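Local coordinates for protein Pbp related beta-lactamase (Pyrococcus abyssi, PDB 2QMI) that probably hydrolyses peptide bonds as a serine peptidase related to penicillin-binding proteins and beta-lactamases, working as a self-compartmentalizing octamer, at residues A[4-9]-A[342-347]; A[90-95]-A[109-114]; A[144-149]-A[159-164]. All blocks are in the same frame, centred on the assembly; numbering follows the deposited sequence.

Interaction 1: A[4-9]-A[342-347]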
ATOM      1  N   GLY A   4      36.496 -28.365  21.435  1.00 26.69           N
ATOM      2  CA  GLY A   4      35.130 -28.744  21.115  1.00 25.06           C
ATOM      3  C   GLY A   4      34.156 -27.718  21.661  1.00 25.84           C
ATOM      4  O   GLY A   4      33.201 -27.314  20.988  1.00 24.77           O
ATOM      5  N   LYS A   5      34.409 -27.284  22.889  1.00 25.50           N
ATOM      6  CA  LYS A   5      33.573 -26.293  23.546  1.00 24.89           C
ATOM      7  C   LYS A   5      33.685 -24.949  22.800  1.00 25.25           C
ATOM      8  O   LYS A   5      32.684 -24.262  22.574  1.00 24.74           O
ATOM      9  CB  LYS A   5      34.032 -26.164  25.004  1.00 26.37           C
ATOM     10  CG  LYS A   5      33.216 -25.248  25.905  1.00 27.40           C
ATOM     11  CD  LYS A   5      33.708 -25.409  27.350  1.00 29.06           C
ATOM     12  CE  LYS A   5      33.141 -24.363  28.303  1.00 29.79           C
ATOM     13  NZ  LYS A   5      31.684 -24.490  28.517  1.00 30.43           N
ATOM     14  N   LEU A   6      34.898 -24.583  22.397  1.00 24.89           N
ATOM     15  CA  LEU A   6      35.097 -23.319  21.690  1.00 24.89           C
ATOM     16  C   LEU A   6      34.461 -23.296  20.298  1.00 24.46           C
ATOM     17  O   LEU A   6      33.728 -22.367  19.960  1.00 24.41           O
ATOM     18  CB  LEU A   6      36.587 -23.002  21.573  1.00 24.08           C
ATOM     19  CG  LEU A   6      36.912 -21.730  20.780  1.00 22.89           C
ATOM     20  CD1 LEU A   6      36.262 -20.535  21.443  1.00 21.53           C
ATOM     21  CD2 LEU A   6      38.414 -21.539  20.699  1.00 22.19           C
ATOM     22  N   GLU A   7      34.741 -24.316  19.493  1.00 23.80           N
ATOM     23  CA  GLU A   7      34.190 -24.380  18.143  1.00 24.28           C
ATOM     24  C   GLU A   7      32.662 -24.450  18.187  1.00 24.94           C
ATOM     25  O   GLU A   7      31.969 -23.791  17.401  1.00 22.52           O
ATOM     26  CB  GLU A   7      34.760 -25.593  17.402  1.00 25.01           C
ATOM     27  CG  GLU A   7      36.272 -25.704  17.508  1.00 27.04           C
ATOM     28  CD  GLU A   7      36.886 -26.620  16.460  1.00 29.52           C
ATOM     29  OE1 GLU A   7      36.315 -27.696  16.178  1.00 31.10           O
ATOM     30  OE2 GLU A   7      37.954 -26.265  15.921  1.00 30.59           O
ATOM     31  N   SER A   8      32.143 -25.250  19.115  1.00 24.63           N
ATOM     32  CA  SER A   8      30.703 -25.399  19.284  1.00 24.55           C
ATOM     33  C   SER A   8      30.105 -24.011  19.512  1.00 24.11           C
ATOM     34  O   SER A   8      29.150 -23.603  18.847  1.00 24.65           O
ATOM     35  CB  SER A   8      30.414 -26.296  20.495  1.00 25.46           C
ATOM     36  OG  SER A   8      29.081 -26.771  20.484  1.00 27.44           O
ATOM     37  N   PHE A   9      30.690 -23.285  20.455  1.00 22.93           N
ATOM     38  CA  PHE A   9      30.241 -21.940  20.790  1.00 23.26           C
ATOM     39  C   PHE A   9      30.241 -21.026  19.567  1.00 23.64           C
ATOM     40  O   PHE A   9      29.255 -20.338  19.283  1.00 22.64           O
ATOM     41  CB  PHE A   9      31.160 -21.352  21.868  1.00 23.16           C
ATOM     42  CG  PHE A   9      31.003 -19.869  22.065  1.00 24.56           C
ATOM     43  CD1 PHE A   9      29.882 -19.350  22.702  1.00 24.22           C
ATOM     44  CD2 PHE A   9      31.990 -18.991  21.620  1.00 24.10           C
ATOM     45  CE1 PHE A   9      29.749 -17.980  22.896  1.00 23.75           C
ATOM     46  CE2 PHE A   9      31.866 -17.627  21.808  1.00 23.22           C
ATOM     47  CZ  PHE A   9      30.745 -17.117  22.450  1.00 24.19           C
ATOM     48  N   LEU A 342      40.198 -16.829  25.776  1.00 19.61           N
ATOM     49  CA  LEU A 342      41.117 -16.463  26.849  1.00 20.40           C
ATOM     50  C   LEU A 342      40.706 -17.114  28.165  1.00 21.09           C
ATOM     51  O   LEU A 342      41.550 -17.642  28.889  1.00 22.80           O
ATOM     52  CB  LEU A 342      41.173 -14.942  27.010  1.00 19.03           C
ATOM     53  CG  LEU A 342      41.865 -14.192  25.868  1.00 18.47           C
ATOM     54  CD1 LEU A 342      41.606 -12.707  25.985  1.00 18.88           C
ATOM     55  CD2 LEU A 342      43.351 -14.489  25.900  1.00 19.42           C
ATOM     56  N   ALA A 343      39.412 -17.087  28.469  1.00 21.61           N
ATOM     57  CA  ALA A 343      38.899 -17.693  29.695  1.00 23.11           C
ATOM     58  C   ALA A 343      39.223 -19.186  29.749  1.00 24.58           C
ATOM     59  O   ALA A 343      39.666 -19.698  30.784  1.00 26.38           O
ATOM     60  CB  ALA A 343      37.399 -17.492  29.786  1.00 23.51           C
ATOM     61  N   LEU A 344      38.995 -19.883  28.639  1.00 24.31           N
ATOM     62  CA  LEU A 344      39.277 -21.310  28.571  1.00 24.42           C
ATOM     63  C   LEU A 344      40.748 -21.571  28.864  1.00 24.65           C
ATOM     64  O   LEU A 344      41.093 -22.435  29.675  1.00 25.05           O
ATOM     65  CB  LEU A 344      38.916 -21.848  27.189  1.00 23.72           C
ATOM     66  CG  LEU A 344      37.424 -21.844  26.864  1.00 23.80           C
ATOM     67  CD1 LEU A 344      37.218 -22.294  25.422  1.00 23.50           C
ATOM     68  CD2 LEU A 344      36.688 -22.764  27.830  1.00 22.26           C
ATOM     69  N   LEU A 345      41.612 -20.812  28.197  1.00 26.32           N
ATOM     70  CA  LEU A 345      43.058 -20.929  28.377  1.00 26.69           C
ATOM     71  C   LEU A 345      43.476 -20.639  29.818  1.00 26.63           C
ATOM     72  O   LEU A 345      44.477 -21.180  30.297  1.00 27.57           O
ATOM     73  CB  LEU A 345      43.779 -19.960  27.435  1.00 26.75           C
ATOM     74  CG  LEU A 345      43.757 -20.300  25.943  1.00 27.52           C
ATOM     75  CD1 LEU A 345      44.179 -19.095  25.129  1.00 26.85           C
ATOM     76  CD2 LEU A 345      44.688 -21.473  25.686  1.00 28.07           C
ATOM     77  N   LEU A 346      42.722 -19.775  30.492  1.00 25.41           N
ATOM     78  CA  LEU A 346      43.000 -19.416  31.877  1.00 26.11           C
ATOM     79  C   LEU A 346      42.341 -20.413  32.835  1.00 27.66           C
ATOM     80  O   LEU A 346      42.314 -20.199  34.055  1.00 27.23           O
ATOM     81  CB  LEU A 346      42.477 -18.008  32.178  1.00 25.20           C
ATOM     82  CG  LEU A 346      43.254 -16.807  31.630  1.00 24.56           C
ATOM     83  CD1 LEU A 346      42.422 -15.537  31.803  1.00 21.96           C
ATOM     84  CD2 LEU A 346      44.582 -16.667  32.357  1.00 23.28           C
ATOM     85  N   GLY A 347      41.788 -21.486  32.275  1.00 27.33           N
ATOM     86  CA  GLY A 347      41.149 -22.501  33.091  1.00 28.53           C
ATOM     87  C   GLY A 347      39.855 -22.086  33.772  1.00 28.95           C
ATOM     88  O   GLY A 347      39.453 -22.702  34.761  1.00 29.75           O
TER

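Interaction 2: A[90-95]-A[109-114]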
ATOM      1  N   ILE A  90      47.424  23.452  12.442  1.00 26.68           N
ATOM      2  CA  ILE A  90      46.033  23.460  12.863  1.00 24.96           C
ATOM      3  C   ILE A  90      46.043  24.077  14.251  1.00 25.67           C
ATOM      4  O   ILE A  90      47.069  24.056  14.931  1.00 25.05           O
ATOM      5  CB  ILE A  90      45.442  22.036  12.928  1.00 25.66           C
ATOM      6  CG1 ILE A  90      43.936  22.111  13.210  1.00 26.47           C
ATOM      7  CG2 ILE A  90      46.151  21.217  13.982  1.00 23.34           C
ATOM      8  CD1 ILE A  90      43.244  20.771  13.223  1.00 26.91           C
ATOM      9  N   LYS A  91      44.915  24.644  14.657  1.00 25.47           N
ATOM     10  CA  LYS A  91      44.817  25.268  15.962  1.00 25.99           C
ATOM     11  C   LYS A  91      44.291  24.252  16.988  1.00 25.78           C
ATOM     12  O   LYS A  91      43.167  23.758  16.862  1.00 24.82           O
ATOM     13  CB  LYS A  91      43.890  26.485  15.870  1.00 27.99           C
ATOM     14  CG  LYS A  91      44.182  27.563  16.897  1.00 30.77           C
ATOM     15  CD  LYS A  91      43.240  28.762  16.747  1.00 34.17           C
ATOM     16  CE  LYS A  91      43.400  29.448  15.392  1.00 35.14           C
ATOM     17  NZ  LYS A  91      42.556  30.684  15.309  1.00 37.25           N
ATOM     18  N   LEU A  92      45.125  23.931  17.980  1.00 24.76           N
ATOM     19  CA  LEU A  92      44.778  22.984  19.047  1.00 23.01           C
ATOM     20  C   LEU A  92      45.322  23.449  20.403  1.00 23.38           C
ATOM     21  O   LEU A  92      46.261  22.860  20.942  1.00 22.86           O
ATOM     22  CB  LEU A  92      45.341  21.594  18.742  1.00 22.11           C
ATOM     23  CG  LEU A  92      44.704  20.733  17.645  1.00 21.18           C
ATOM     24  CD1 LEU A  92      45.461  19.425  17.535  1.00 21.98           C
ATOM     25  CD2 LEU A  92      43.246  20.452  17.973  1.00 21.24           C
ATOM     26  N   ARG A  93      44.731  24.506  20.945  1.00 23.80           N
ATOM     27  CA  ARG A  93      45.151  25.061  22.227  1.00 24.72           C
ATOM     28  C   ARG A  93      43.886  25.552  22.924  1.00 25.52           C
ATOM     29  O   ARG A  93      43.791  26.713  23.324  1.00 27.24           O
ATOM     30  CB  ARG A  93      46.126  26.230  21.996  1.00 25.49           C
ATOM     31  CG  ARG A  93      46.902  26.680  23.237  1.00 27.76           C
ATOM     32  CD  ARG A  93      47.733  27.949  22.986  1.00 28.66           C
ATOM     33  NE  ARG A  93      48.789  27.766  21.989  1.00 30.05           N
ATOM     34  CZ  ARG A  93      49.912  27.084  22.195  1.00 30.58           C
ATOM     35  NH1 ARG A  93      50.147  26.513  23.367  1.00 30.92           N
ATOM     36  NH2 ARG A  93      50.801  26.962  21.223  1.00 31.24           N
ATOM     37  N   PRO A  94      42.893  24.666  23.090  1.00 26.17           N
ATOM     38  CA  PRO A  94      41.637  25.053  23.742  1.00 26.72           C
ATOM     39  C   PRO A  94      41.828  25.568  25.167  1.00 26.97           C
ATOM     40  O   PRO A  94      42.623  25.026  25.929  1.00 27.68           O
ATOM     41  CB  PRO A  94      40.820  23.767  23.690  1.00 26.72           C
ATOM     42  CG  PRO A  94      41.884  22.712  23.849  1.00 27.11           C
ATOM     43  CD  PRO A  94      42.948  23.207  22.890  1.00 25.70           C
ATOM     44  N   PHE A  95      41.093  26.615  25.521  1.00 27.36           N
ATOM     45  CA  PHE A  95      41.193  27.189  26.859  1.00 28.77           C
ATOM     46  C   PHE A  95      42.636  27.569  27.182  1.00 28.65           C
ATOM     47  O   PHE A  95      43.081  27.452  28.322  1.00 29.81           O
ATOM     48  CB  PHE A  95      40.662  26.193  27.899  1.00 28.46           C
ATOM     49  CG  PHE A  95      39.250  25.754  27.641  1.00 26.89           C
ATOM     50  CD1 PHE A  95      38.197  26.668  27.719  1.00 26.40           C
ATOM     51  CD2 PHE A  95      38.972  24.436  27.281  1.00 26.59           C
ATOM     52  CE1 PHE A  95      36.882  26.278  27.437  1.00 26.75           C
ATOM     53  CE2 PHE A  95      37.659  24.028  26.995  1.00 26.18           C
ATOM     54  CZ  PHE A  95      36.611  24.953  27.072  1.00 26.34           C
ATOM     55  N   SER A 109      42.461  14.989  24.617  1.00 21.92           N
ATOM     56  CA  SER A 109      42.623  16.365  24.152  1.00 23.27           C
ATOM     57  C   SER A 109      41.569  17.306  24.739  1.00 24.00           C
ATOM     58  O   SER A 109      41.790  18.518  24.845  1.00 23.01           O
ATOM     59  CB  SER A 109      42.556  16.431  22.623  1.00 22.68           C
ATOM     60  OG  SER A 109      41.274  16.077  22.144  1.00 21.79           O
ATOM     61  N   GLY A 110      40.426  16.741  25.121  1.00 23.48           N
ATOM     62  CA  GLY A 110      39.353  17.541  25.684  1.00 23.36           C
ATOM     63  C   GLY A 110      38.302  17.837  24.635  1.00 22.96           C
ATOM     64  O   GLY A 110      37.267  18.436  24.918  1.00 22.92           O
ATOM     65  N   ILE A 111      38.578  17.405  23.411  1.00 22.07           N
ATOM     66  CA  ILE A 111      37.674  17.608  22.292  1.00 21.49           C
ATOM     67  C   ILE A 111      36.837  16.356  22.061  1.00 21.73           C
ATOM     68  O   ILE A 111      37.367  15.289  21.748  1.00 21.40           O
ATOM     69  CB  ILE A 111      38.464  17.919  21.009  1.00 21.49           C
ATOM     70  CG1 ILE A 111      39.378  19.118  21.248  1.00 20.98           C
ATOM     71  CG2 ILE A 111      37.508  18.215  19.861  1.00 21.46           C
ATOM     72  CD1 ILE A 111      40.347  19.394  20.116  1.00 20.72           C
ATOM     73  N   PRO A 112      35.513  16.464  22.226  1.00 22.24           N
ATOM     74  CA  PRO A 112      34.689  15.275  22.006  1.00 21.59           C
ATOM     75  C   PRO A 112      34.722  14.870  20.534  1.00 22.79           C
ATOM     76  O   PRO A 112      35.108  15.657  19.662  1.00 21.06           O
ATOM     77  CB  PRO A 112      33.312  15.714  22.485  1.00 22.32           C
ATOM     78  CG  PRO A 112      33.309  17.181  22.191  1.00 24.80           C
ATOM     79  CD  PRO A 112      34.691  17.627  22.599  1.00 23.01           C
ATOM     80  N   SER A 113      34.320  13.634  20.272  1.00 21.57           N
ATOM     81  CA  SER A 113      34.335  13.090  18.933  1.00 21.43           C
ATOM     82  C   SER A 113      33.601  13.886  17.873  1.00 23.02           C
ATOM     83  O   SER A 113      32.566  14.502  18.122  1.00 23.05           O
ATOM     84  CB  SER A 113      33.779  11.669  18.950  1.00 20.29           C
ATOM     85  OG  SER A 113      33.502  11.210  17.638  1.00 19.40           O
ATOM     86  N   LEU A 114      34.170  13.877  16.680  1.00 22.60           N
ATOM     87  CA  LEU A 114      33.540  14.513  15.546  1.00 25.09           C
ATOM     88  C   LEU A 114      32.919  13.243  14.954  1.00 25.38           C
ATOM     89  O   LEU A 114      33.504  12.171  15.055  1.00 29.60           O
ATOM     90  CB  LEU A 114      34.597  15.104  14.595  1.00 24.49           C
ATOM     91  CG  LEU A 114      35.785  15.889  15.188  1.00 24.75           C
ATOM     92  CD1 LEU A 114      36.678  16.390  14.047  1.00 24.21           C
ATOM     93  CD2 LEU A 114      35.297  17.058  16.037  1.00 22.75           C
TER

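Interaction 3: A[144-149]-A[159-164]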
ATOM      1  N   ARG A 144      39.323  21.518  10.698  1.00 23.62           N
ATOM      2  CA  ARG A 144      39.991  22.785  10.970  1.00 24.18           C
ATOM      3  C   ARG A 144      39.553  23.537  12.231  1.00 24.22           C
ATOM      4  O   ARG A 144      40.375  24.194  12.874  1.00 24.14           O
ATOM      5  CB  ARG A 144      39.863  23.722   9.759  1.00 25.53           C
ATOM      6  CG  ARG A 144      40.694  24.990   9.922  1.00 28.51           C
ATOM      7  CD  ARG A 144      40.906  25.759   8.629  1.00 30.76           C
ATOM      8  NE  ARG A 144      39.774  26.612   8.262  1.00 32.11           N
ATOM      9  CZ  ARG A 144      39.906  27.877   7.865  1.00 33.32           C
ATOM     10  NH1 ARG A 144      41.115  28.426   7.795  1.00 32.72           N
ATOM     11  NH2 ARG A 144      38.841  28.594   7.529  1.00 34.23           N
ATOM     12  N   ASP A 145      38.276  23.448  12.592  1.00 24.38           N
ATOM     13  CA  ASP A 145      37.774  24.162  13.763  1.00 25.13           C
ATOM     14  C   ASP A 145      37.538  23.271  14.982  1.00 25.09           C
ATOM     15  O   ASP A 145      36.797  23.660  15.891  1.00 24.34           O
ATOM     16  CB  ASP A 145      36.454  24.869  13.425  1.00 27.29           C
ATOM     17  CG  ASP A 145      36.536  25.697  12.158  1.00 28.93           C
ATOM     18  OD1 ASP A 145      37.418  26.571  12.082  1.00 29.78           O
ATOM     19  OD2 ASP A 145      35.711  25.473  11.238  1.00 31.05           O
ATOM     20  N   MET A 146      38.162  22.093  15.021  1.00 23.72           N
ATOM     21  CA  MET A 146      37.943  21.177  16.143  1.00 23.74           C
ATOM     22  C   MET A 146      38.284  21.770  17.511  1.00 22.91           C
ATOM     23  O   MET A 146      37.778  21.314  18.540  1.00 23.32           O
ATOM     24  CB  MET A 146      38.712  19.860  15.929  1.00 23.57           C
ATOM     25  CG  MET A 146      40.219  19.972  15.955  1.00 23.93           C
ATOM     26  SD  MET A 146      40.992  18.393  15.480  1.00 24.84           S
ATOM     27  CE  MET A 146      40.660  17.395  16.949  1.00 24.79           C
ATOM     28  N   GLU A 147      39.130  22.789  17.537  1.00 22.51           N
ATOM     29  CA  GLU A 147      39.477  23.399  18.813  1.00 23.62           C
ATOM     30  C   GLU A 147      38.230  24.013  19.456  1.00 22.74           C
ATOM     31  O   GLU A 147      38.053  23.934  20.668  1.00 22.91           O
ATOM     32  CB  GLU A 147      40.553  24.471  18.628  1.00 24.07           C
ATOM     33  CG  GLU A 147      40.851  25.233  19.902  1.00 26.34           C
ATOM     34  CD  GLU A 147      41.782  26.412  19.686  1.00 26.82           C
ATOM     35  OE1 GLU A 147      43.009  26.194  19.523  1.00 26.83           O
ATOM     36  OE2 GLU A 147      41.275  27.554  19.674  1.00 28.42           O
ATOM     37  N   LYS A 148      37.370  24.618  18.639  1.00 23.26           N
ATOM     38  CA  LYS A 148      36.141  25.247  19.126  1.00 23.57           C
ATOM     39  C   LYS A 148      35.136  24.224  19.648  1.00 23.85           C
ATOM     40  O   LYS A 148      34.112  24.584  20.235  1.00 24.44           O
ATOM     41  CB  LYS A 148      35.452  26.041  18.012  1.00 23.76           C
ATOM     42  CG  LYS A 148      36.252  27.166  17.408  1.00 25.97           C
ATOM     43  CD  LYS A 148      35.350  28.017  16.514  1.00 28.91           C
ATOM     44  CE  LYS A 148      36.122  29.106  15.789  1.00 30.29           C
ATOM     45  NZ  LYS A 148      36.957  28.552  14.684  1.00 33.57           N
ATOM     46  N   TRP A 149      35.431  22.951  19.421  1.00 24.42           N
ATOM     47  CA  TRP A 149      34.555  21.861  19.829  1.00 23.95           C
ATOM     48  C   TRP A 149      34.857  21.359  21.247  1.00 24.16           C
ATOM     49  O   TRP A 149      33.997  20.757  21.893  1.00 23.87           O
ATOM     50  CB  TRP A 149      34.704  20.723  18.819  1.00 23.92           C
ATOM     51  CG  TRP A 149      33.632  19.682  18.861  1.00 24.70           C
ATOM     52  CD1 TRP A 149      33.800  18.351  19.104  1.00 24.83           C
ATOM     53  CD2 TRP A 149      32.241  19.864  18.561  1.00 24.92           C
ATOM     54  NE1 TRP A 149      32.605  17.689  18.966  1.00 25.15           N
ATOM     55  CE2 TRP A 149      31.630  18.595  18.634  1.00 24.64           C
ATOM     56  CE3 TRP A 149      31.452  20.977  18.232  1.00 25.09           C
ATOM     57  CZ2 TRP A 149      30.263  18.405  18.394  1.00 25.20           C
ATOM     58  CZ3 TRP A 149      30.093  20.788  17.992  1.00 24.63           C
ATOM     59  CH2 TRP A 149      29.514  19.510  18.074  1.00 24.89           C
ATOM     60  N   PHE A 159      37.487  11.083  25.586  1.00 21.07           N
ATOM     61  CA  PHE A 159      36.500  11.101  24.513  1.00 21.37           C
ATOM     62  C   PHE A 159      37.192  10.389  23.354  1.00 20.22           C
ATOM     63  O   PHE A 159      38.200  10.872  22.852  1.00 19.00           O
ATOM     64  CB  PHE A 159      36.145  12.539  24.088  1.00 23.01           C
ATOM     65  CG  PHE A 159      35.328  13.305  25.099  1.00 23.46           C
ATOM     66  CD1 PHE A 159      34.009  12.947  25.371  1.00 23.48           C
ATOM     67  CD2 PHE A 159      35.875  14.398  25.776  1.00 23.98           C
ATOM     68  CE1 PHE A 159      33.250  13.661  26.298  1.00 22.81           C
ATOM     69  CE2 PHE A 159      35.116  15.122  26.711  1.00 23.92           C
ATOM     70  CZ  PHE A 159      33.805  14.749  26.968  1.00 22.35           C
ATOM     71  N   TYR A 160      36.669   9.237  22.946  1.00 19.09           N
ATOM     72  CA  TYR A 160      37.259   8.494  21.843  1.00 19.28           C
ATOM     73  C   TYR A 160      37.187   9.366  20.594  1.00 19.68           C
ATOM     74  O   TYR A 160      36.102   9.676  20.095  1.00 20.91           O
ATOM     75  CB  TYR A 160      36.505   7.187  21.619  1.00 20.97           C
ATOM     76  CG  TYR A 160      37.227   6.187  20.741  1.00 20.84           C
ATOM     77  CD1 TYR A 160      38.336   5.492  21.209  1.00 20.47           C
ATOM     78  CD2 TYR A 160      36.782   5.923  19.450  1.00 20.62           C
ATOM     79  CE1 TYR A 160      38.980   4.553  20.413  1.00 21.70           C
ATOM     80  CE2 TYR A 160      37.418   4.994  18.646  1.00 21.71           C
ATOM     81  CZ  TYR A 160      38.513   4.309  19.132  1.00 22.32           C
ATOM     82  OH  TYR A 160      39.132   3.372  18.336  1.00 23.48           O
ATOM     83  N   LEU A 161      38.351   9.769  20.100  1.00 20.39           N
ATOM     84  CA  LEU A 161      38.432  10.640  18.935  1.00 19.81           C
ATOM     85  C   LEU A 161      39.261  10.035  17.803  1.00 20.82           C
ATOM     86  O   LEU A 161      40.489   9.984  17.892  1.00 18.95           O
ATOM     87  CB  LEU A 161      39.047  11.973  19.354  1.00 19.97           C
ATOM     88  CG  LEU A 161      39.197  13.076  18.307  1.00 20.79           C
ATOM     89  CD1 LEU A 161      37.821  13.541  17.854  1.00 21.88           C
ATOM     90  CD2 LEU A 161      39.987  14.231  18.903  1.00 20.53           C
ATOM     91  N   ASN A 162      38.594   9.591  16.739  1.00 19.97           N
ATOM     92  CA  ASN A 162      39.302   9.012  15.598  1.00 20.09           C
ATOM     93  C   ASN A 162      40.201  10.047  14.924  1.00 19.85           C
ATOM     94  O   ASN A 162      41.283   9.722  14.444  1.00 20.12           O
ATOM     95  CB  ASN A 162      38.322   8.455  14.568  1.00 20.51           C
ATOM     96  CG  ASN A 162      37.752   7.104  14.970  1.00 21.63           C
ATOM     97  OD1 ASN A 162      38.493   6.170  15.294  1.00 22.42           O
ATOM     98  ND2 ASN A 162      36.427   6.990  14.936  1.00 20.32           N
ATOM     99  N   THR A 163      39.745  11.292  14.883  1.00 19.99           N
ATOM    100  CA  THR A 163      40.525  12.369  14.281  1.00 20.54           C
ATOM    101  C   THR A 163      41.843  12.514  15.052  1.00 22.08           C
ATOM    102  O   THR A 163      42.829  13.035  14.531  1.00 22.39           O
ATOM    103  CB  THR A 163      39.740  13.705  14.317  1.00 19.30           C
ATOM    104  OG1 THR A 163      38.546  13.580  13.530  1.00 19.80           O
ATOM    105  CG2 THR A 163      40.588  14.847  13.773  1.00 17.55           C
ATOM    106  N   GLY A 164      41.850  12.046  16.297  1.00 21.07           N
ATOM    107  CA  GLY A 164      43.055  12.109  17.099  1.00 21.08           C
ATOM    108  C   GLY A 164      44.176  11.283  16.484  1.00 21.61           C
ATOM    109  O   GLY A 164      45.326  11.720  16.464  1.00 20.68           O
TER

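Interaction 1: A[4-9]-A[342-347]
With chi1 at -67°, Leu344 sets CG anti to its own carbonyl carbon and sends both methyls across to helix 3-16, where Lys5 and Leu6 each carry CG anti to the backbone N. Leu344 CD1 meets Leu6 at its first side-chain carbon, CB, 4.0 Å away, whereas CD2 touches the Lys5 chain near its end, 3.9 Å from CE and 4.0 Å from CD. The Lys5 chain runs extended as far as CE and turns at its last torsion (chi4 67°), and it crosses the leucine obliquely. Pro350 and Tyr340 also pack here: the proline touches Lys5 and Leu344, the tyrosine Lys5 and Leu6. The contact therefore joins the N-terminal helix 3-16 to the C-terminal end of helix 334-345, two helices of the beta-lactamase-like domain. That second helix closes in a Schellman motif: Gly347, with positive phi, donates from its N to Leu344 O at 2.9 Å, and Ala343 O takes the N-H of the residue after Gly347. Leu344 thus joins the helix end through its carbonyl and the packing through its methyls. All the touching atoms are carbons, which implies cohesion by dispersion and the hydrophobic effect, with the lysine contributing its methylenes rather than its charge.

Interaction 2: A[90-95]-A[109-114]
Leu92 and Ile111 cross at about a right angle and touch through one methyl each, Leu92 CD2 lying 3.8 Å from Ile111 CD1. They join two irregular segments that flank the short helix 101-105 in the beta-lactamase-like fold, and Ile111 closes an ST turn begun by Ser109. The contact is made by the terminal methyls, while the backbones stay well apart: the CA atoms of Leu92 and Ser109, the nearest in register, are 8.6 Å from each other. Ile111 points its long branch at the leucine by keeping CG1 anti to its carbonyl carbon (chi1 -55°), and an extended chi2 carries CD1 to the end of that reach. Leu92 also packs on Leu167, so the leucine is held against helix 162-176 as well.

A second, looser approach lies beside the first. Pro94 points its CB toward the turn, and its CG comes 4.3 Å from Ser109 O, a van der Waals approach that leaves the CA atoms of Pro94 and Gly110 8.1 Å apart. Gly110, with phi near 100°, carries the chain through the bend between Ser109 and Ile111. All four touching residues, Leu92, Pro94, Ser109 and Ile111, are buried. Farther along, Ser113 makes backbone hydrogen bonds to a neighbouring subunit, placing that end of the segment at an octamer interface. In the ST turn itself, Ser109 OG accepts the N-H of Ile111 at an N to OG distance of 3.3 Å, with a fairly straight N-H...O angle of 160°.

Interaction 3: A[144-149]-A[159-164]
Met146 makes the contact of 144-149 with Leu161 and Thr163. Its CG sits between the backbone N and the carbonyl carbon (chi1 67°), and the bend at chi3 turns the methyl toward Leu161, whose CD2 is 3.8 Å from Met146 CE. The side chains of Met146 and Leu161 meet at a slant. Against Thr163 the methionine comes tip to tip: Met146 SD stands 4.0 Å from Thr163 CG2, and CE 4.1 Å from the same methyl. Glu147 turns to another partner, accepting the backbone N-H of Arg93. Lys148 then reaches back in a salt bridge to Asp145, NZ to OD1 at 3.3 Å. Trp149 closes the turn, its N bonded to Met146 O at 3.0 Å, while its ring makes a cation-pi contact with Arg443 of a neighbouring subunit. Across the contact, Leu161 lies just before helix 162-176 and Thr163 in its first turn. Tyr160, next to Leu161, hydrogen-bonds through OH to Ser59 and Lys62, an arrangement consistent with the SxxK-type active site of this family. Meeting through sulfur and methyl groups alone, Met146, Leu161 and Thr163 form a buried, nonpolar contact, which implies nondirectional van der Waals packing.

Starting at the N terminus, helix 3-16 opens the widest loop, which interaction 1 closes 333 residues later on helix 334-345. The other two contacts nest inside it in series: 90-95 closes with 109-114 around helix 101-105 before 144-149 opens and closes with 159-164 at the start of helix 162-176. None of the loops cross. Interaction 1 lies on the opposite side of the chain's centre, about 43 and 40 Å, centre to centre, from interactions 2 and 3. Those two are only about 5 Å apart between centres and touch directly, Trp149 NE1 probably hydrogen-bonding to Ser113 O at 3.3 Å. Both also meet the same neighbouring subunit, tying this part of the fold to the octamer.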